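Local coordinates for Lin2960 protein (Listeria innocua, PDB 3OOP), which probably binds DNA as a transcriptional regulator of the MarR family, although its precise function has not been established, at residues 40-45 with 73-78; 56-61 with 66-71. All blocks are in the same frame, centred on the assembly; numbering follows the deposited sequence. Where two conformers were deposited one is given.

From the N terminus, the chain runs through helix 2-29 into helix 37-49, which carries segment 40-45, then through the short strand 52-53 to helix 54-61 and on to helix 65-77. Interaction 2 closes the tighter loop: four residues separate 56-61 from 66-71. Interaction 1 closes the wider one, bringing 73-78 back to 40-45 across 27 intervening residues, so interaction 2 is nested within it. Helix 65-77 serves both, with its first turn against helix 54-61 and its C-terminal turn against helix 37-49. The two centres lie about 10 Å apart, and the contacts touch directly: Val42 CG2 is 3.7 Å from Ile71 CG2, and Ile57 CD1, 3.5 Å from Gly45 C, brings in helix 54-61.

Interaction 1: 40-45 with 73-78; sequences WSVLEG and DVLLRK
The two helical segments approach most closely at Leu43 and Leu75, whose CA atoms lie 7.9 Å apart, a spacing bridged by side chains alone. Leu75 does most of the bridging, and its CB points at helix 37-49. Leu75 CD1 touches both facing residues, at 3.8 Å from Val42 CG1 and 4.0 Å from Leu43 CG. Leu75 CD2 reaches Leu43 CG at 3.9 Å. The isobutyl fork of Leu75 therefore straddles the side of Leu43 at its branch carbon, with Val42 next to one prong. With chi1 at 173°, Val42 sets CG1 anti to its backbone N, and this is the branch that touches Leu75. In the MarR-type winged helix-turn-helix domain, this contact joins helix 37-49 to the C-terminal turn of helix 65-77, the helix that by family precedent would be the recognition helix. Ile81 of strand 81-84 touches both Leu43 and Leu75, extending the apolar cluster into the start of the wing. All three touching residues are buried. Beyond the cluster, Lys78 NZ makes a salt bridge to Asp34 OD2 and a hydrogen bond to Gln39 OE1, tying the residue that follows helix 65-77 to the first turn of helix 37-49 and to the loop before it.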
loop_
_atom_site.group_PDB
_atom_site.type_symbol
_atom_site.label_atom_id
_atom_site.label_comp_id
_atom_site.label_asym_id
_atom_site.label_seq_id
_atom_site.Cartn_x
_atom_site.Cartn_y
_atom_site.Cartn_z
ATOM N N TRP A 40 23.574 -3.207 -6.292
ATOM C CA TRP A 40 22.871 -3.165 -7.569
ATOM C C TRP A 40 22.018 -1.910 -7.680
ATOM O O TRP A 40 22.022 -1.255 -8.718
ATOM C CB TRP A 40 22.028 -4.418 -7.757
ATOM C CG TRP A 40 21.066 -4.372 -8.914
ATOM C CD1 TRP A 40 19.716 -4.509 -8.845
ATOM C CD2 TRP A 40 21.381 -4.190 -10.302
ATOM N NE1 TRP A 40 19.161 -4.438 -10.099
ATOM C CE2 TRP A 40 20.157 -4.228 -11.014
ATOM C CE3 TRP A 40 22.571 -3.984 -11.011
ATOM C CZ2 TRP A 40 20.089 -4.082 -12.407
ATOM C CZ3 TRP A 40 22.500 -3.832 -12.404
ATOM C CH2 TRP A 40 21.263 -3.883 -13.081
ATOM N N SER A 41 21.315 -1.560 -6.608
ATOM C CA SER A 41 20.496 -0.344 -6.611
ATOM C C SER A 41 21.323 0.864 -7.018
ATOM O O SER A 41 20.900 1.664 -7.864
ATOM C CB SER A 41 19.869 -0.091 -5.240
ATOM O OG SER A 41 18.977 -1.144 -4.920
ATOM N N VAL A 42 22.502 0.989 -6.420
ATOM C CA VAL A 42 23.375 2.122 -6.700
ATOM C C VAL A 42 23.952 2.031 -8.118
ATOM O O VAL A 42 23.912 3.009 -8.862
ATOM C CB VAL A 42 24.464 2.297 -5.616
ATOM C CG1 VAL A 42 25.453 3.365 -6.027
ATOM C CG2 VAL A 42 23.814 2.683 -4.285
ATOM N N LEU A 43 24.460 0.857 -8.493
ATOM C CA LEU A 43 25.000 0.634 -9.843
ATOM C C LEU A 43 23.999 0.956 -10.945
ATOM O O LEU A 43 24.341 1.656 -11.907
ATOM C CB LEU A 43 25.446 -0.818 -10.016
ATOM C CG LEU A 43 26.893 -1.244 -9.894
ATOM C CD1 LEU A 43 26.980 -2.726 -10.262
ATOM C CD2 LEU A 43 27.838 -0.411 -10.781
ATOM N N GLU A 44 22.785 0.413 -10.808
ATOM C CA GLU A 44 21.678 0.656 -11.742
ATOM C C GLU A 44 21.394 2.154 -11.877
ATOM O O GLU A 44 21.173 2.663 -12.984
ATOM C CB GLU A 44 20.424 -0.100 -11.258
ATOM C CG GLU A 44 19.084 0.434 -11.765
ATOM C CD GLU A 44 17.932 0.097 -10.829
ATOM O OE1 GLU A 44 17.234 1.031 -10.379
ATOM O OE2 GLU A 44 17.725 -1.094 -10.528
ATOM N N GLY A 45 21.377 2.851 -10.739
ATOM C CA GLY A 45 21.140 4.293 -10.720
ATOM C C GLY A 45 22.241 5.045 -11.432
ATOM O O GLY A 45 21.982 5.987 -12.168
ATOM N N ASP A 73 31.971 3.518 -2.059
ATOM C CA ASP A 73 33.309 3.023 -1.735
ATOM C C ASP A 73 33.537 1.549 -2.125
ATOM O O ASP A 73 34.586 1.218 -2.670
ATOM C CB ASP A 73 33.667 3.315 -0.273
ATOM C CG ASP A 73 33.863 4.810 -0.011
ATOM O OD1 ASP A 73 34.139 5.566 -0.976
ATOM O OD2 ASP A 73 33.738 5.240 1.164
ATOM N N VAL A 74 32.556 0.679 -1.891
ATOM C CA VAL A 74 32.681 -0.731 -2.298
ATOM C C VAL A 74 32.755 -0.848 -3.824
ATOM O O VAL A 74 33.569 -1.606 -4.350
ATOM C CB VAL A 74 31.530 -1.620 -1.758
ATOM C CG1 VAL A 74 31.654 -3.047 -2.303
ATOM C CG2 VAL A 74 31.531 -1.630 -0.216
ATOM N N LEU A 75 31.923 -0.083 -4.523
ATOM C CA LEU A 75 31.890 -0.142 -5.993
ATOM C C LEU A 75 33.170 0.395 -6.641
ATOM O O LEU A 75 33.601 -0.102 -7.681
ATOM C CB LEU A 75 30.651 0.568 -6.548
ATOM C CG LEU A 75 29.281 -0.027 -6.197
ATOM C CD1 LEU A 75 28.171 0.877 -6.747
ATOM C CD2 LEU A 75 29.133 -1.448 -6.728
ATOM N N LEU A 76 33.777 1.398 -6.015
ATOM C CA LEU A 76 35.090 1.884 -6.423
ATOM C C LEU A 76 36.164 0.813 -6.222
ATOM O O LEU A 76 36.981 0.578 -7.122
ATOM C CB LEU A 76 35.454 3.172 -5.671
ATOM C CG LEU A 76 34.757 4.456 -6.140
ATOM C CD1 LEU A 76 34.955 5.557 -5.124
ATOM C CD2 LEU A 76 35.239 4.903 -7.528
ATOM N N ARG A 77 36.137 0.151 -5.067
ATOM C CA ARG A 77 37.100 -0.905 -4.779
ATOM C C ARG A 77 36.937 -2.094 -5.729
ATOM O O ARG A 77 37.929 -2.705 -6.128
ATOM C CB ARG A 77 37.005 -1.340 -3.317
ATOM C CG ARG A 77 38.303 -1.884 -2.757
ATOM C CD ARG A 77 38.310 -1.840 -1.238
ATOM N NE ARG A 77 37.197 -2.583 -0.652
ATOM C CZ ARG A 77 36.154 -2.019 -0.051
ATOM N NH1 ARG A 77 35.193 -2.781 0.459
ATOM N NH2 ARG A 77 36.071 -0.694 0.039
ATOM N N LYS A 78 35.694 -2.401 -6.111
ATOM C CA LYS A 78 35.402 -3.458 -7.088
ATOM C C LYS A 78 35.717 -3.030 -8.525
ATOM O O LYS A 78 35.558 -3.828 -9.454
ATOM C CB LYS A 78 33.947 -3.939 -6.985
ATOM C CG LYS A 78 33.605 -4.656 -5.672
ATOM C CD LYS A 78 32.203 -5.254 -5.673
ATOM C CE LYS A 78 32.028 -6.233 -4.512
ATOM N NZ LYS A 78 30.732 -6.993 -4.558
#

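Interaction 2: 56-61 with 66-71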
loop_
_atom_site.group_PDB
_atom_site.type_symbol
_atom_site.label_atom_id
_atom_site.label_comp_id
_atom_site.label_asym_id
_atom_site.label_seq_id
_atom_site.Cartn_x
_atom_site.Cartn_y
_atom_site.Cartn_z
ATOM N N GLU A 56 22.794 13.115 -5.948
ATOM C CA GLU A 56 21.665 12.680 -6.772
ATOM C C GLU A 56 21.401 11.173 -6.734
ATOM O O GLU A 56 20.265 10.748 -6.922
ATOM C CB GLU A 56 21.810 13.170 -8.220
ATOM C CG GLU A 56 21.590 14.682 -8.414
ATOM C CD GLU A 56 20.165 15.144 -8.119
ATOM O OE1 GLU A 56 19.213 14.349 -8.309
ATOM O OE2 GLU A 56 19.992 16.317 -7.702
ATOM N N ILE A 57 22.435 10.366 -6.496
ATOM C CA ILE A 57 22.224 8.921 -6.350
ATOM C C ILE A 57 21.414 8.583 -5.101
ATOM O O ILE A 57 20.555 7.697 -5.135
ATOM C CB ILE A 57 23.545 8.103 -6.404
ATOM C CG1 ILE A 57 23.954 7.886 -7.852
ATOM C CG2 ILE A 57 23.375 6.720 -5.759
ATOM C CD1 ILE A 57 22.951 7.023 -8.661
ATOM N N ALA A 58 21.697 9.303 -4.011
ATOM C CA ALA A 58 20.931 9.183 -2.775
ATOM C C ALA A 58 19.444 9.403 -3.040
ATOM O O ALA A 58 18.612 8.586 -2.654
ATOM C CB ALA A 58 21.449 10.175 -1.741
ATOM N N LEU A 59 19.121 10.498 -3.731
ATOM C CA LEU A 59 17.736 10.809 -4.099
ATOM C C LEU A 59 17.121 9.730 -4.995
ATOM O O LEU A 59 15.993 9.279 -4.763
ATOM C CB LEU A 59 17.665 12.180 -4.779
ATOM C CG LEU A 59 17.412 13.438 -3.937
ATOM C CD1 LEU A 59 18.458 13.661 -2.838
ATOM C CD2 LEU A 59 17.329 14.659 -4.850
ATOM N N TRP A 60 17.876 9.305 -6.007
ATOM C CA TRP A 60 17.429 8.268 -6.932
ATOM C C TRP A 60 17.114 6.953 -6.224
ATOM O O TRP A 60 16.098 6.326 -6.503
ATOM C CB TRP A 60 18.487 8.037 -8.023
ATOM C CG TRP A 60 18.078 7.053 -9.073
ATOM C CD1 TRP A 60 18.227 5.698 -9.032
ATOM C CD2 TRP A 60 17.461 7.350 -10.329
ATOM N NE1 TRP A 60 17.736 5.129 -10.184
ATOM C CE2 TRP A 60 17.255 6.121 -10.996
ATOM C CE3 TRP A 60 17.043 8.536 -10.947
ATOM C CZ2 TRP A 60 16.669 6.041 -12.269
ATOM C CZ3 TRP A 60 16.448 8.458 -12.213
ATOM C CH2 TRP A 60 16.274 7.217 -12.856
ATOM N N THR A 61 17.989 6.531 -5.313
ATOM C CA THR A 61 17.833 5.234 -4.674
ATOM C C THR A 61 17.046 5.338 -3.373
ATOM O O THR A 61 16.601 4.321 -2.832
ATOM C CB THR A 61 19.196 4.587 -4.354
ATOM O OG1 THR A 61 19.923 5.436 -3.461
ATOM C CG2 THR A 61 20.016 4.382 -5.618
ATOM N N PRO A 66 25.357 8.697 4.258
ATOM C CA PRO A 66 26.316 7.694 4.752
ATOM C C PRO A 66 26.224 6.332 4.043
ATOM O O PRO A 66 27.257 5.717 3.769
ATOM C CB PRO A 66 25.932 7.537 6.231
ATOM C CG PRO A 66 25.245 8.815 6.584
ATOM C CD PRO A 66 24.513 9.224 5.356
ATOM N N THR A 67 25.002 5.876 3.763
ATOM C CA THR A 67 24.766 4.596 3.094
ATOM C C THR A 67 25.313 4.621 1.668
ATOM O O THR A 67 26.003 3.689 1.251
ATOM C CB THR A 67 23.262 4.244 3.081
ATOM O OG1 THR A 67 22.799 4.109 4.431
ATOM C CG2 THR A 67 22.984 2.951 2.319
ATOM N N VAL A 68 25.002 5.690 0.935
ATOM C CA VAL A 68 25.481 5.837 -0.441
ATOM C C VAL A 68 27.000 5.947 -0.450
ATOM O O VAL A 68 27.658 5.271 -1.241
ATOM C CB VAL A 68 24.794 7.012 -1.181
ATOM C CG1 VAL A 68 25.514 7.332 -2.491
ATOM C CG2 VAL A 68 23.344 6.662 -1.468
ATOM N N ASN A 69 27.562 6.746 0.459
ATOM C CA ASN A 69 29.010 6.873 0.577
ATOM C C ASN A 69 29.679 5.508 0.770
ATOM O O ASN A 69 30.684 5.206 0.127
ATOM C CB ASN A 69 29.380 7.838 1.711
ATOM C CG ASN A 69 28.874 9.256 1.467
ATOM O OD1 ASN A 69 28.402 9.585 0.373
ATOM N ND2 ASN A 69 28.969 10.102 2.489
ATOM N N ARG A 70 29.095 4.682 1.638
ATOM C CA ARG A 70 29.611 3.336 1.921
ATOM C C ARG A 70 29.576 2.445 0.679
ATOM O O ARG A 70 30.567 1.781 0.355
ATOM C CB ARG A 70 28.807 2.678 3.048
ATOM C CG ARG A 70 29.117 1.189 3.269
ATOM C CD ARG A 70 28.400 0.607 4.497
ATOM N NE ARG A 70 26.935 0.636 4.403
ATOM C CZ ARG A 70 26.192 -0.238 3.728
ATOM N NH1 ARG A 70 26.752 -1.220 3.026
ATOM N NH2 ARG A 70 24.874 -0.107 3.727
ATOM N N ILE A 71 28.429 2.418 0.007
ATOM C CA ILE A 71 28.246 1.562 -1.176
ATOM C C ILE A 71 29.133 2.024 -2.337
ATOM O O ILE A 71 29.762 1.198 -3.004
ATOM C CB ILE A 71 26.760 1.458 -1.618
ATOM C CG1 ILE A 71 25.914 0.793 -0.519
ATOM C CG2 ILE A 71 26.640 0.660 -2.914
ATOM C CD1 ILE A 71 24.405 0.983 -0.666
#
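Apolar packing between 56-61 and 66-71 centres on Val68, whose two methyls meet different residues of the facing helix. Val68 CG1 lies 4.0 Å from Ile57 CG2, with the Ile57 side chain running roughly perpendicular to that of Val68. Val68 CG2 settles against Ala58, 3.7 Å from Ala58 CA and 4.0 Å from Ala58 CB, so the valine methyl rests on backbone as well as side chain. Val68 has chi1 at 168°, which turns CG1 anti to the backbone N and leaves CG2 beside that N, dividing the methyls between Ile57 and Ala58. Ala58 and Val68 form the nearest CA pair, at 6.1 Å, while the segment axes come within 9.6 Å at an angle of 108°. This steep crossing, with only four residues between the segments, is the helix-turn-helix of the MarR-type domain; helix 65-77 would be its recognition helix, consistent with the family's DNA-binding role.

The polar component lies within 56-61. Thr61 OG1 donates to Ile57 O at 2.9 Å, one turn back, and Thr61 N bonds to the same oxygen. The two donors arrive from opposite faces of the carbonyl plane, with the hydroxyl tilted 32° from it. Two donors thus hold Ile57 O, and the single bond from Thr61 OG1 keeps the hydroxyl against its own helix, while Thr61 OG1 still makes a looser contact with Val68 CG2 at 4.1 Å. Around the contact, Ile46 of helix 37-49 touches Ile57, and Lys63 in the turn touches Val68.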